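PDB 1L1L: ribonucleoside triphosphate reductase from Lactobacillus leichmannii, which catalyses the adenosylcobalamin-dependent, radical-based reduction of ribonucleoside triphosphates to the corresponding 2'-deoxyribonucleoside triphosphates. Local coordinates for residues 475-478 with 479-483; 94-98 with 99-103; 619-622 with 623-627; 13-16 with 17-21. All blocks are in the same frame, centred on the assembly; numbering follows the deposited sequence.

Interaction 1: 475-478 with 479-483; sequences SGIQ and DWLLT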
ATOM      1  N   SER A 475      12.940  -5.920  -5.262  1.00 33.08           N
ATOM      2  CA  SER A 475      12.862  -6.530  -3.948  1.00 32.88           C
ATOM      3  C   SER A 475      13.900  -7.641  -3.813  1.00 33.31           C
ATOM      4  O   SER A 475      14.521  -8.042  -4.800  1.00 34.62           O
ATOM      5  CB  SER A 475      11.455  -7.077  -3.724  1.00 33.23           C
ATOM      6  OG  SER A 475      11.263  -7.422  -2.368  1.00 33.00           O
ATOM      7  N   GLY A 476      14.094  -8.135  -2.596  1.00 32.27           N
ATOM      8  CA  GLY A 476      15.090  -9.172  -2.391  1.00 31.76           C
ATOM      9  C   GLY A 476      16.465  -8.589  -2.663  1.00 31.75           C
ATOM     10  O   GLY A 476      17.409  -9.310  -2.996  1.00 32.22           O
ATOM     11  N   ILE A 477      16.578  -7.273  -2.490  1.00 30.72           N
ATOM     12  CA  ILE A 477      17.817  -6.540  -2.736  1.00 30.46           C
ATOM     13  C   ILE A 477      19.027  -6.957  -1.904  1.00 30.36           C
ATOM     14  O   ILE A 477      20.151  -7.008  -2.412  1.00 31.38           O
ATOM     15  CB  ILE A 477      17.584  -5.029  -2.551  1.00 29.26           C
ATOM     16  CG1 ILE A 477      16.561  -4.542  -3.587  1.00 29.14           C
ATOM     17  CG2 ILE A 477      18.911  -4.269  -2.661  1.00 30.24           C
ATOM     18  CD1 ILE A 477      16.112  -3.085  -3.381  1.00 28.89           C
ATOM     19  N   GLN A 478      18.833  -7.246  -0.626  1.00 29.66           N
ATOM     20  CA  GLN A 478      19.973  -7.652   0.166  1.00 30.19           C
ATOM     21  C   GLN A 478      20.445  -9.042  -0.267  1.00 31.16           C
ATOM     22  O   GLN A 478      21.653  -9.285  -0.339  1.00 31.20           O
ATOM     23  CB  GLN A 478      19.644  -7.630   1.661  1.00 29.96           C
ATOM     24  CG  GLN A 478      19.395  -6.232   2.235  1.00 27.55           C
ATOM     25  CD  GLN A 478      20.458  -5.208   1.841  1.00 28.97           C
ATOM     26  OE1 GLN A 478      21.655  -5.478   1.906  1.00 28.88           O
ATOM     27  NE2 GLN A 478      20.015  -4.018   1.441  1.00 26.87           N
ATOM     28  N   ASP A 479      19.506  -9.947  -0.565  1.00 32.07           N
ATOM     29  CA  ASP A 479      19.877 -11.302  -0.999  1.00 33.56           C
ATOM     30  C   ASP A 479      20.673 -11.223  -2.299  1.00 34.57           C
ATOM     31  O   ASP A 479      21.713 -11.871  -2.458  1.00 34.88           O
ATOM     32  CB  ASP A 479      18.648 -12.177  -1.283  1.00 33.92           C
ATOM     33  CG  ASP A 479      17.778 -12.414  -0.068  1.00 34.62           C
ATOM     34  OD1 ASP A 479      18.286 -12.405   1.076  1.00 34.82           O
ATOM     35  OD2 ASP A 479      16.568 -12.638  -0.281  1.00 36.43           O
ATOM     36  N   TRP A 480      20.152 -10.436  -3.233  1.00 34.72           N
ATOM     37  CA  TRP A 480      20.768 -10.268  -4.541  1.00 36.29           C
ATOM     38  C   TRP A 480      22.189  -9.719  -4.476  1.00 36.59           C
ATOM     39  O   TRP A 480      23.070 -10.207  -5.187  1.00 37.21           O
ATOM     40  CB  TRP A 480      19.901  -9.353  -5.404  1.00 36.74           C
ATOM     41  CG  TRP A 480      20.405  -9.159  -6.802  1.00 38.82           C
ATOM     42  CD1 TRP A 480      20.722 -10.140  -7.704  1.00 38.23           C
ATOM     43  CD2 TRP A 480      20.576  -7.911  -7.491  1.00 39.03           C
ATOM     44  NE1 TRP A 480      21.072  -9.579  -8.909  1.00 38.91           N
ATOM     45  CE2 TRP A 480      20.991  -8.215  -8.808  1.00 39.87           C
ATOM     46  CE3 TRP A 480      20.417  -6.567  -7.125  1.00 39.92           C
ATOM     47  CZ2 TRP A 480      21.247  -7.220  -9.764  1.00 39.78           C
ATOM     48  CZ3 TRP A 480      20.672  -5.578  -8.077  1.00 39.94           C
ATOM     49  CH2 TRP A 480      21.083  -5.914  -9.381  1.00 40.32           C
ATOM     50  N   LEU A 481      22.410  -8.714  -3.629  1.00 36.57           N
ATOM     51  CA  LEU A 481      23.730  -8.100  -3.493  1.00 36.73           C
ATOM     52  C   LEU A 481      24.737  -8.939  -2.705  1.00 37.05           C
ATOM     53  O   LEU A 481      25.892  -9.064  -3.104  1.00 36.45           O
ATOM     54  CB  LEU A 481      23.610  -6.718  -2.840  1.00 37.20           C
ATOM     55  CG  LEU A 481      22.754  -5.673  -3.566  1.00 37.47           C
ATOM     56  CD1 LEU A 481      22.737  -4.379  -2.756  1.00 38.28           C
ATOM     57  CD2 LEU A 481      23.301  -5.424  -4.957  1.00 37.45           C
ATOM     58  N   LEU A 482      24.306  -9.510  -1.585  1.00 37.21           N
ATOM     59  CA  LEU A 482      25.201 -10.312  -0.758  1.00 38.63           C
ATOM     60  C   LEU A 482      25.738 -11.497  -1.550  1.00 39.25           C
ATOM     61  O   LEU A 482      26.924 -11.833  -1.483  1.00 39.61           O
ATOM     62  CB  LEU A 482      24.467 -10.815   0.488  1.00 37.91           C
ATOM     63  CG  LEU A 482      25.283 -11.664   1.474  1.00 37.42           C
ATOM     64  CD1 LEU A 482      26.474 -10.866   1.981  1.00 36.19           C
ATOM     65  CD2 LEU A 482      24.394 -12.092   2.639  1.00 37.15           C
ATOM     66  N   THR A 483      24.847 -12.121  -2.306  1.00 39.43           N
ATOM     67  CA  THR A 483      25.201 -13.272  -3.112  1.00 39.87           C
ATOM     68  C   THR A 483      26.141 -12.845  -4.225  1.00 41.17           C
ATOM     69  O   THR A 483      27.296 -13.269  -4.283  1.00 40.00           O
ATOM     70  CB  THR A 483      23.939 -13.899  -3.730  1.00 39.64           C
ATOM     71  OG1 THR A 483      23.055 -14.298  -2.676  1.00 37.33           O
ATOM     72  CG2 THR A 483      24.290 -15.124  -4.579  1.00 39.16           C
TER
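Ile477 and Leu481 lie side by side one turn apart and point the same way, with Ile477 CG2 3.8 Å from Leu481 CD1. Leu481 CG stands anti to its own carbonyl carbon (chi1 -60°), which lays the isobutyl group back over the preceding turn, its CG only 3.1 Å from Ile477 O. Branched aliphatics suit this buried flank, where Ile477 also meets Leu638 and Leu481 meets Met517. Trp480 turns the other way: with CG anti to the backbone N (chi1 -177°), its indole leaves the turn and packs on helix 512-536.

The arrangement is the first turn of helix 477-485, with Gly476 at the N-cap. Gly476 has positive phi, a conformation glycine adopts easily, and its carbonyl takes the first helical bond, from Trp480 N at 3.0 Å. The ladder continues with Leu481 N to Ile477 O and Leu482 N to Gln478 O. Gln478 bends at chi2 and carries its amide away to Met563 O. Asp479 spreads its carboxylate between His566 NE2 and Ser560 N, beyond the helix. Its backbone oxygen is gripped twice. Thr483 OG1 donates to Asp479 O at 2.8 Å, while the backbone N of Thr483 approaches from the opposite face of the carbonyl plane.

Interaction 2: 94-98 with 99-103; sequences ATPSG and RNLWI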
ATOM      1  N   ALA A  94       9.296 -12.550 -10.535  1.00 28.38           N
ATOM      2  CA  ALA A  94       8.754 -11.201 -10.521  1.00 29.49           C
ATOM      3  C   ALA A  94       7.253 -11.350 -10.335  1.00 29.01           C
ATOM      4  O   ALA A  94       6.707 -12.423 -10.569  1.00 29.11           O
ATOM      5  CB  ALA A  94       9.062 -10.478 -11.833  1.00 29.91           C
ATOM      6  N   THR A  95       6.584 -10.288  -9.900  1.00 28.78           N
ATOM      7  CA  THR A  95       5.146 -10.363  -9.687  1.00 28.61           C
ATOM      8  C   THR A  95       4.497  -8.989  -9.589  1.00 28.26           C
ATOM      9  O   THR A  95       5.158  -8.009  -9.276  1.00 27.70           O
ATOM     10  CB  THR A  95       4.838 -11.128  -8.386  1.00 29.85           C
ATOM     11  OG1 THR A  95       3.421 -11.254  -8.207  1.00 30.81           O
ATOM     12  CG2 THR A  95       5.410 -10.379  -7.209  1.00 30.03           C
ATOM     13  N   PRO A  96       3.195  -8.895  -9.897  1.00 28.57           N
ATOM     14  CA  PRO A  96       2.558  -7.583  -9.787  1.00 29.73           C
ATOM     15  C   PRO A  96       2.227  -7.398  -8.307  1.00 29.92           C
ATOM     16  O   PRO A  96       2.619  -8.226  -7.477  1.00 29.03           O
ATOM     17  CB  PRO A  96       1.314  -7.724 -10.650  1.00 29.43           C
ATOM     18  CG  PRO A  96       0.972  -9.163 -10.507  1.00 30.16           C
ATOM     19  CD  PRO A  96       2.311  -9.852 -10.585  1.00 29.00           C
ATOM     20  N   SER A  97       1.509  -6.333  -7.974  1.00 30.40           N
ATOM     21  CA  SER A  97       1.154  -6.077  -6.580  1.00 30.01           C
ATOM     22  C   SER A  97       0.181  -7.120  -6.038  1.00 30.56           C
ATOM     23  O   SER A  97      -0.510  -7.804  -6.798  1.00 28.92           O
ATOM     24  CB  SER A  97       0.521  -4.689  -6.451  1.00 30.50           C
ATOM     25  OG  SER A  97      -0.753  -4.657  -7.068  1.00 30.19           O
ATOM     26  N   GLY A  98       0.118  -7.232  -4.713  1.00 30.19           N
ATOM     27  CA  GLY A  98      -0.803  -8.178  -4.110  1.00 30.25           C
ATOM     28  C   GLY A  98      -2.226  -7.933  -4.593  1.00 30.73           C
ATOM     29  O   GLY A  98      -2.987  -8.881  -4.803  1.00 30.09           O
ATOM     30  N   ARG A  99      -2.596  -6.664  -4.764  1.00 31.16           N
ATOM     31  CA  ARG A  99      -3.941  -6.332  -5.234  1.00 32.75           C
ATOM     32  C   ARG A  99      -4.183  -6.937  -6.605  1.00 32.68           C
ATOM     33  O   ARG A  99      -5.250  -7.496  -6.859  1.00 32.63           O
ATOM     34  CB  ARG A  99      -4.140  -4.808  -5.305  1.00 34.85           C
ATOM     35  CG  ARG A  99      -5.320  -4.347  -6.187  1.00 37.39           C
ATOM     36  CD  ARG A  99      -6.654  -4.964  -5.774  1.00 41.01           C
ATOM     37  NE  ARG A  99      -7.119  -4.512  -4.464  1.00 44.01           N
ATOM     38  CZ  ARG A  99      -7.704  -3.339  -4.236  1.00 45.75           C
ATOM     39  NH1 ARG A  99      -7.905  -2.485  -5.235  1.00 45.95           N
ATOM     40  NH2 ARG A  99      -8.079  -3.015  -3.004  1.00 45.65           N
ATOM     41  N   ASN A 100      -3.195  -6.810  -7.485  1.00 32.10           N
ATOM     42  CA  ASN A 100      -3.304  -7.365  -8.829  1.00 32.43           C
ATOM     43  C   ASN A 100      -3.477  -8.889  -8.751  1.00 30.63           C
ATOM     44  O   ASN A 100      -4.319  -9.456  -9.448  1.00 31.52           O
ATOM     45  CB  ASN A 100      -2.054  -7.022  -9.652  1.00 34.39           C
ATOM     46  CG  ASN A 100      -2.086  -5.605 -10.220  1.00 36.90           C
ATOM     47  OD1 ASN A 100      -2.337  -5.406 -11.413  1.00 38.50           O
ATOM     48  ND2 ASN A 100      -1.832  -4.616  -9.370  1.00 37.66           N
ATOM     49  N   LEU A 101      -2.693  -9.556  -7.906  1.00 28.88           N
ATOM     50  CA  LEU A 101      -2.814 -11.008  -7.798  1.00 27.69           C
ATOM     51  C   LEU A 101      -4.206 -11.419  -7.354  1.00 28.47           C
ATOM     52  O   LEU A 101      -4.715 -12.479  -7.740  1.00 27.10           O
ATOM     53  CB  LEU A 101      -1.780 -11.599  -6.828  1.00 26.21           C
ATOM     54  CG  LEU A 101      -0.298 -11.512  -7.191  1.00 25.09           C
ATOM     55  CD1 LEU A 101       0.549 -12.130  -6.099  1.00 24.15           C
ATOM     56  CD2 LEU A 101      -0.054 -12.239  -8.529  1.00 25.58           C
ATOM     57  N   TRP A 102      -4.840 -10.570  -6.557  1.00 28.48           N
ATOM     58  CA  TRP A 102      -6.167 -10.878  -6.054  1.00 29.57           C
ATOM     59  C   TRP A 102      -7.329 -10.497  -6.959  1.00 29.80           C
ATOM     60  O   TRP A 102      -8.353 -11.176  -6.953  1.00 29.52           O
ATOM     61  CB  TRP A 102      -6.357 -10.213  -4.673  1.00 31.88           C
ATOM     62  CG  TRP A 102      -7.737 -10.374  -4.091  1.00 34.04           C
ATOM     63  CD1 TRP A 102      -8.706  -9.411  -3.992  1.00 34.74           C
ATOM     64  CD2 TRP A 102      -8.299 -11.567  -3.528  1.00 35.06           C
ATOM     65  NE1 TRP A 102      -9.834  -9.932  -3.399  1.00 36.04           N
ATOM     66  CE2 TRP A 102      -9.612 -11.253  -3.106  1.00 36.17           C
ATOM     67  CE3 TRP A 102      -7.821 -12.874  -3.341  1.00 36.19           C
ATOM     68  CZ2 TRP A 102     -10.455 -12.199  -2.508  1.00 36.22           C
ATOM     69  CZ3 TRP A 102      -8.664 -13.817  -2.744  1.00 36.74           C
ATOM     70  CH2 TRP A 102      -9.966 -13.471  -2.335  1.00 36.85           C
ATOM     71  N   ILE A 103      -7.176  -9.439  -7.753  1.00 30.23           N
ATOM     72  CA  ILE A 103      -8.290  -8.975  -8.576  1.00 31.27           C
ATOM     73  C   ILE A 103      -8.075  -8.884 -10.094  1.00 32.48           C
ATOM     74  O   ILE A 103      -9.028  -8.697 -10.845  1.00 32.38           O
ATOM     75  CB  ILE A 103      -8.774  -7.588  -8.057  1.00 32.14           C
ATOM     76  CG1 ILE A 103     -10.292  -7.478  -8.187  1.00 33.60           C
ATOM     77  CG2 ILE A 103      -8.082  -6.462  -8.814  1.00 30.74           C
ATOM     78  CD1 ILE A 103     -11.043  -8.316  -7.178  1.00 35.11           C
TER
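Ser97 and Asn100 meet through their polar ends at the start of helix 98-103. Ser97 is the N-cap, and its OG, held between the backbone N and the carbonyl carbon (chi1 69°), turns into the helix and accepts from Asn100 N at 3.3 Å. The amide of Asn100 folds back over the same hydroxyl: Asn100 ND2 donates to Ser97 OG with the oxygen close to the amide plane, although the 2.5 Å separation is so short that its exact value is doubtful. Serine suits the place because a short hydroxyl can serve a helical N-H left without a carbonyl. The other end of the amide, OD1, is held by Tyr446.

The remaining side chains lie across one another. Pro96 passes at a slant over Asn100, CB to CB at 3.6 Å, and stands at about a right angle to Leu101 in an apolar contact, where Pro96 CG is 3.8 Å from Leu101 CD2. Thr95 is also roughly perpendicular to Leu101; its OG1 rests 3.6 Å from Leu101 CD2 while donating to Pro96 O. The chain bends here, the axes of strand 94-96 and helix 99-103 making an angle of 70°. Leucine is apt at this bend, since Val553 and Leu556 cover it further. Arg99 leads away to Lys159 O and Ser115 O.

With Leu101 N bonded to Ser97 O as well, one serine satisfies two successive backbone N-H groups of the first turn through different oxygens, that of Asn100 by its hydroxyl and that of Leu101 by its carbonyl.

Interaction 3: 619-622 with 623-627; sequences NFAS and AGTVS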
ATOM      1  N   ASN A 619      29.610 -11.682   5.939  1.00 40.96           N
ATOM      2  CA  ASN A 619      29.103 -10.361   5.588  1.00 40.87           C
ATOM      3  C   ASN A 619      27.592 -10.306   5.766  1.00 40.17           C
ATOM      4  O   ASN A 619      26.964  -9.278   5.501  1.00 39.83           O
ATOM      5  CB  ASN A 619      29.462  -9.994   4.143  1.00 41.12           C
ATOM      6  CG  ASN A 619      30.913  -9.585   3.994  1.00 41.90           C
ATOM      7  OD1 ASN A 619      31.416  -8.751   4.753  1.00 42.26           O
ATOM      8  ND2 ASN A 619      31.596 -10.161   3.013  1.00 41.63           N
ATOM      9  N   PHE A 620      27.012 -11.420   6.205  1.00 39.39           N
ATOM     10  CA  PHE A 620      25.577 -11.479   6.437  1.00 38.26           C
ATOM     11  C   PHE A 620      25.278 -10.565   7.610  1.00 38.48           C
ATOM     12  O   PHE A 620      25.961 -10.623   8.633  1.00 38.18           O
ATOM     13  CB  PHE A 620      25.130 -12.893   6.810  1.00 37.14           C
ATOM     14  CG  PHE A 620      23.659 -12.992   7.110  1.00 35.71           C
ATOM     15  CD1 PHE A 620      22.734 -13.098   6.078  1.00 34.87           C
ATOM     16  CD2 PHE A 620      23.197 -12.906   8.417  1.00 34.32           C
ATOM     17  CE1 PHE A 620      21.364 -13.113   6.344  1.00 34.68           C
ATOM     18  CE2 PHE A 620      21.831 -12.916   8.699  1.00 33.72           C
ATOM     19  CZ  PHE A 620      20.912 -13.018   7.661  1.00 32.80           C
ATOM     20  N   ALA A 621      24.251  -9.735   7.472  1.00 38.32           N
ATOM     21  CA  ALA A 621      23.886  -8.818   8.541  1.00 37.97           C
ATOM     22  C   ALA A 621      22.406  -8.938   8.874  1.00 38.15           C
ATOM     23  O   ALA A 621      21.561  -8.891   7.982  1.00 37.99           O
ATOM     24  CB  ALA A 621      24.209  -7.392   8.129  1.00 38.13           C
ATOM     25  N   SER A 622      22.096  -9.108  10.157  1.00 38.22           N
ATOM     26  CA  SER A 622      20.703  -9.205  10.585  1.00 38.22           C
ATOM     27  C   SER A 622      20.247  -7.793  10.946  1.00 37.50           C
ATOM     28  O   SER A 622      21.046  -6.992  11.433  1.00 37.60           O
ATOM     29  CB  SER A 622      20.575 -10.136  11.791  1.00 38.96           C
ATOM     30  OG  SER A 622      21.396  -9.695  12.855  1.00 41.61           O
ATOM     31  N   ALA A 623      18.971  -7.499  10.710  1.00 35.98           N
ATOM     32  CA  ALA A 623      18.406  -6.174  10.965  1.00 36.19           C
ATOM     33  C   ALA A 623      18.786  -5.582  12.317  1.00 36.68           C
ATOM     34  O   ALA A 623      19.025  -4.378  12.429  1.00 36.78           O
ATOM     35  CB  ALA A 623      16.884  -6.220  10.826  1.00 35.69           C
ATOM     36  N   GLY A 624      18.846  -6.424  13.339  1.00 36.71           N
ATOM     37  CA  GLY A 624      19.195  -5.935  14.658  1.00 37.41           C
ATOM     38  C   GLY A 624      20.640  -5.502  14.811  1.00 37.62           C
ATOM     39  O   GLY A 624      20.962  -4.730  15.719  1.00 38.26           O
ATOM     40  N   THR A 625      21.517  -5.973  13.927  1.00 36.81           N
ATOM     41  CA  THR A 625      22.929  -5.630  14.028  1.00 36.45           C
ATOM     42  C   THR A 625      23.402  -4.553  13.064  1.00 35.93           C
ATOM     43  O   THR A 625      24.513  -4.043  13.217  1.00 36.24           O
ATOM     44  CB  THR A 625      23.834  -6.874  13.838  1.00 36.31           C
ATOM     45  OG1 THR A 625      23.796  -7.303  12.470  1.00 36.49           O
ATOM     46  CG2 THR A 625      23.372  -8.006  14.737  1.00 37.08           C
ATOM     47  N   VAL A 626      22.576  -4.200  12.080  1.00 34.61           N
ATOM     48  CA  VAL A 626      22.964  -3.172  11.109  1.00 34.29           C
ATOM     49  C   VAL A 626      22.869  -1.771  11.707  1.00 33.67           C
ATOM     50  O   VAL A 626      21.808  -1.346  12.170  1.00 34.06           O
ATOM     51  CB  VAL A 626      22.090  -3.234   9.846  1.00 34.62           C
ATOM     52  CG1 VAL A 626      22.538  -2.178   8.852  1.00 35.20           C
ATOM     53  CG2 VAL A 626      22.189  -4.610   9.224  1.00 33.85           C
ATOM     54  N   SER A 627      23.980  -1.045  11.689  1.00 32.93           N
ATOM     55  CA  SER A 627      23.999   0.295  12.259  1.00 31.26           C
ATOM     56  C   SER A 627      23.029   1.244  11.564  1.00 30.89           C
ATOM     57  O   SER A 627      22.728   1.097  10.382  1.00 30.53           O
ATOM     58  CB  SER A 627      25.408   0.881  12.191  1.00 31.77           C
ATOM     59  OG  SER A 627      25.700   1.309  10.874  1.00 30.92           O
TER
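Ser622 turns the chain back on itself, and its carbonyl oxygen accepts from both Thr625 and Val626. Ala623 and Gly624 fill the two corners with helix-like backbone angles, so that residues 622-625 form a type I beta turn. Small residues suit these partly exposed corners; the methyl of Ala623 points outward overall.

Thr625 closes the turn. Its backbone N donates to Ser622 O at 2.7 Å, coming from above the carbonyl plane, 43° out of it. The side chain adds a second grip: Thr625 OG1 sits between its own N and carbonyl carbon (chi1 71°), and from there it donates to Ser622 O at 3.0 Å, in the carbonyl plane and on a lone pair. A threonine can thus reinforce the turn with its hydroxyl, while its methyl carbon CG2 comes within 3.2 Å of Ser622 OG. Val626 comes next, its N making a weak bond of 3.2 Å to the same Ser622 O. Its CG2 lies beside its own backbone N and rests 3.6 Å from Ala621 CB, a buried apolar touch across the mouth of the turn. Ser627 ends the segment as the N-cap of helix 628-641, with OG bonded to Glu630 N, while Gln631 of that helix reaches back to Val626 O.

The turn lies near the end of the loop that joins strand 603-611 to helix 628-641. On its incoming side Asn619 and Phe620 pack on helix 477-485, and the backbone of Ala623 is bonded to that of His566.

Interaction 4: 13-16 with 17-21; sequences DRVK and ASVKP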
ATOM      1  N   ASP A  13       0.199 -26.159 -19.236  1.00 42.36           N
ATOM      2  CA  ASP A  13       0.743 -27.468 -18.883  1.00 42.47           C
ATOM      3  C   ASP A  13       2.231 -27.565 -19.200  1.00 41.54           C
ATOM      4  O   ASP A  13       2.980 -28.227 -18.484  1.00 41.63           O
ATOM      5  CB  ASP A  13       0.008 -28.584 -19.627  1.00 44.45           C
ATOM      6  CG  ASP A  13      -1.420 -28.751 -19.166  1.00 46.74           C
ATOM      7  OD1 ASP A  13      -1.653 -28.744 -17.935  1.00 48.43           O
ATOM      8  OD2 ASP A  13      -2.309 -28.902 -20.030  1.00 48.37           O
ATOM      9  N   ARG A  14       2.655 -26.907 -20.275  1.00 40.60           N
ATOM     10  CA  ARG A  14       4.056 -26.928 -20.683  1.00 39.83           C
ATOM     11  C   ARG A  14       4.912 -26.151 -19.681  1.00 39.10           C
ATOM     12  O   ARG A  14       6.006 -26.580 -19.307  1.00 38.41           O
ATOM     13  CB  ARG A  14       4.199 -26.320 -22.086  1.00 40.45           C
ATOM     14  CG  ARG A  14       5.060 -27.138 -23.050  1.00 41.40           C
ATOM     15  CD  ARG A  14       4.449 -27.145 -24.454  1.00 41.31           C
ATOM     16  NE  ARG A  14       4.397 -25.812 -25.052  1.00 41.75           N
ATOM     17  CZ  ARG A  14       3.327 -25.302 -25.658  1.00 41.19           C
ATOM     18  NH1 ARG A  14       2.209 -26.013 -25.752  1.00 41.16           N
ATOM     19  NH2 ARG A  14       3.369 -24.075 -26.164  1.00 40.93           N
ATOM     20  N   VAL A  15       4.414 -24.995 -19.253  1.00 37.87           N
ATOM     21  CA  VAL A  15       5.136 -24.179 -18.288  1.00 37.07           C
ATOM     22  C   VAL A  15       5.236 -24.930 -16.969  1.00 36.35           C
ATOM     23  O   VAL A  15       6.306 -24.995 -16.358  1.00 36.38           O
ATOM     24  CB  VAL A  15       4.417 -22.838 -18.056  1.00 37.39           C
ATOM     25  CG1 VAL A  15       5.064 -22.087 -16.899  1.00 37.36           C
ATOM     26  CG2 VAL A  15       4.483 -22.001 -19.317  1.00 37.09           C
ATOM     27  N   LYS A  16       4.116 -25.506 -16.548  1.00 36.99           N
ATOM     28  CA  LYS A  16       4.050 -26.269 -15.303  1.00 37.77           C
ATOM     29  C   LYS A  16       5.001 -27.465 -15.341  1.00 38.36           C
ATOM     30  O   LYS A  16       5.515 -27.906 -14.310  1.00 37.63           O
ATOM     31  CB  LYS A  16       2.620 -26.766 -15.065  1.00 37.84           C
ATOM     32  CG  LYS A  16       1.594 -25.660 -14.874  1.00 37.84           C
ATOM     33  CD  LYS A  16       0.162 -26.189 -14.864  1.00 38.94           C
ATOM     34  CE  LYS A  16      -0.079 -27.178 -13.732  1.00 39.57           C
ATOM     35  NZ  LYS A  16      -1.471 -27.722 -13.765  1.00 40.86           N
ATOM     36  N   ALA A  17       5.248 -27.979 -16.540  1.00 39.17           N
ATOM     37  CA  ALA A  17       6.122 -29.132 -16.695  1.00 39.59           C
ATOM     38  C   ALA A  17       7.595 -28.773 -16.590  1.00 39.90           C
ATOM     39  O   ALA A  17       8.394 -29.573 -16.108  1.00 40.79           O
ATOM     40  CB  ALA A  17       5.845 -29.817 -18.037  1.00 40.14           C
ATOM     41  N   SER A  18       7.951 -27.566 -17.018  1.00 39.79           N
ATOM     42  CA  SER A  18       9.351 -27.126 -17.005  1.00 39.74           C
ATOM     43  C   SER A  18       9.710 -26.039 -15.989  1.00 39.74           C
ATOM     44  O   SER A  18      10.898 -25.782 -15.738  1.00 39.76           O
ATOM     45  CB  SER A  18       9.734 -26.637 -18.397  1.00 40.46           C
ATOM     46  OG  SER A  18       8.849 -25.612 -18.820  1.00 41.25           O
ATOM     47  N   VAL A  19       8.701 -25.391 -15.416  1.00 38.56           N
ATOM     48  CA  VAL A  19       8.963 -24.339 -14.442  1.00 37.58           C
ATOM     49  C   VAL A  19       8.474 -24.715 -13.051  1.00 35.89           C
ATOM     50  O   VAL A  19       7.325 -25.099 -12.869  1.00 35.42           O
ATOM     51  CB  VAL A  19       8.298 -23.008 -14.858  1.00 37.99           C
ATOM     52  CG1 VAL A  19       8.548 -21.944 -13.789  1.00 37.65           C
ATOM     53  CG2 VAL A  19       8.851 -22.548 -16.195  1.00 37.61           C
ATOM     54  N   LYS A  20       9.373 -24.605 -12.082  1.00 36.30           N
ATOM     55  CA  LYS A  20       9.075 -24.901 -10.690  1.00 35.99           C
ATOM     56  C   LYS A  20       9.003 -23.567  -9.938  1.00 34.92           C
ATOM     57  O   LYS A  20      10.017 -22.874  -9.803  1.00 34.79           O
ATOM     58  CB  LYS A  20      10.183 -25.765 -10.090  1.00 36.90           C
ATOM     59  CG  LYS A  20      10.059 -25.997  -8.588  1.00 38.34           C
ATOM     60  CD  LYS A  20      11.291 -26.697  -8.023  1.00 40.18           C
ATOM     61  CE  LYS A  20      11.150 -26.942  -6.527  1.00 41.37           C
ATOM     62  NZ  LYS A  20      12.370 -27.576  -5.946  1.00 43.12           N
ATOM     63  N   PRO A  21       7.803 -23.188  -9.455  1.00 33.55           N
ATOM     64  CA  PRO A  21       7.645 -21.927  -8.719  1.00 32.58           C
ATOM     65  C   PRO A  21       8.636 -21.867  -7.576  1.00 31.55           C
ATOM     66  O   PRO A  21       8.764 -22.826  -6.817  1.00 31.21           O
ATOM     67  CB  PRO A  21       6.203 -21.994  -8.224  1.00 32.54           C
ATOM     68  CG  PRO A  21       5.517 -22.791  -9.307  1.00 33.46           C
ATOM     69  CD  PRO A  21       6.515 -23.896  -9.560  1.00 33.18           C
TER
HETATM   70  O   HOH W   1       5.463 -26.655 -11.590  1.00 38.67           O
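Val15 overlaps the side chain of Val19 through its CG1 methyl, which lies 3.9 Å from Val19 CG2. This is the C-terminal turn of helix 9-18, and Val19 is the first residue to leave helical backbone angles. Even so, Val19 N still closes a short bond of 2.6 Å to Val15 O, nearly in line with the carbonyl. Valine's compact apolar bulk suits the covered side, and its preference for extended angles suits Val19, where the helix ends. Both valines rest on Tyr90 of helix 72-90, which Lys16 and Pro21 also touch.

The exposed flank is polar. Ser18 has its OG between its own N and carbonyl carbon (chi1 56°), which turns the hydroxyl back along the helix to donate to Arg14 O at 3.0 Å. Ser18 N reaches Arg14 O at 3.2 Å from the other face of the carbonyl plane, so this acceptor takes two bonds from a single residue. Serine fits an exposed last turn, where its hydroxyl can supplement the backbone ladder. That ladder is slackening: Ala17 N shares weak bonds between Asp13 O and Arg14 O, and Ser18 N has a weak second bond to Val15 O. Arg14 and Lys16 make long, weak ion pairs with Glu10 and Asp49.

At the end of the helix a water bridges Lys16 O, in the last helical turn, and Val19 O, just beyond it, donating to Lys16 O at 3.0 Å and to Val19 O at 2.7 Å.

In the fold
Interactions 1 and 3 touch directly: Leu482 CD1 packs 3.8 Å from Asn619 CB, and Leu482 CD2 lies 3.9 Å from Phe620 CD1. His566 joins them further, meeting both Asp479 and the 619-623 loop. Interaction 2 is about 21 Å from interaction 1, centre to centre, yet one sheet links them: strand 94-96 pairs with 421-424, which pairs with 471-474, the strand leading into 475-483. Strand 421-424 follows Cys419, which is disulfide-bonded to Cys119, probably the redox pair of the active site; Arg99 of interaction 2 holds Ser115 just ahead of Cys119. Interaction 4 is peripheral, its centre about 20 Å from interaction 2 and 36 Å from interaction 3.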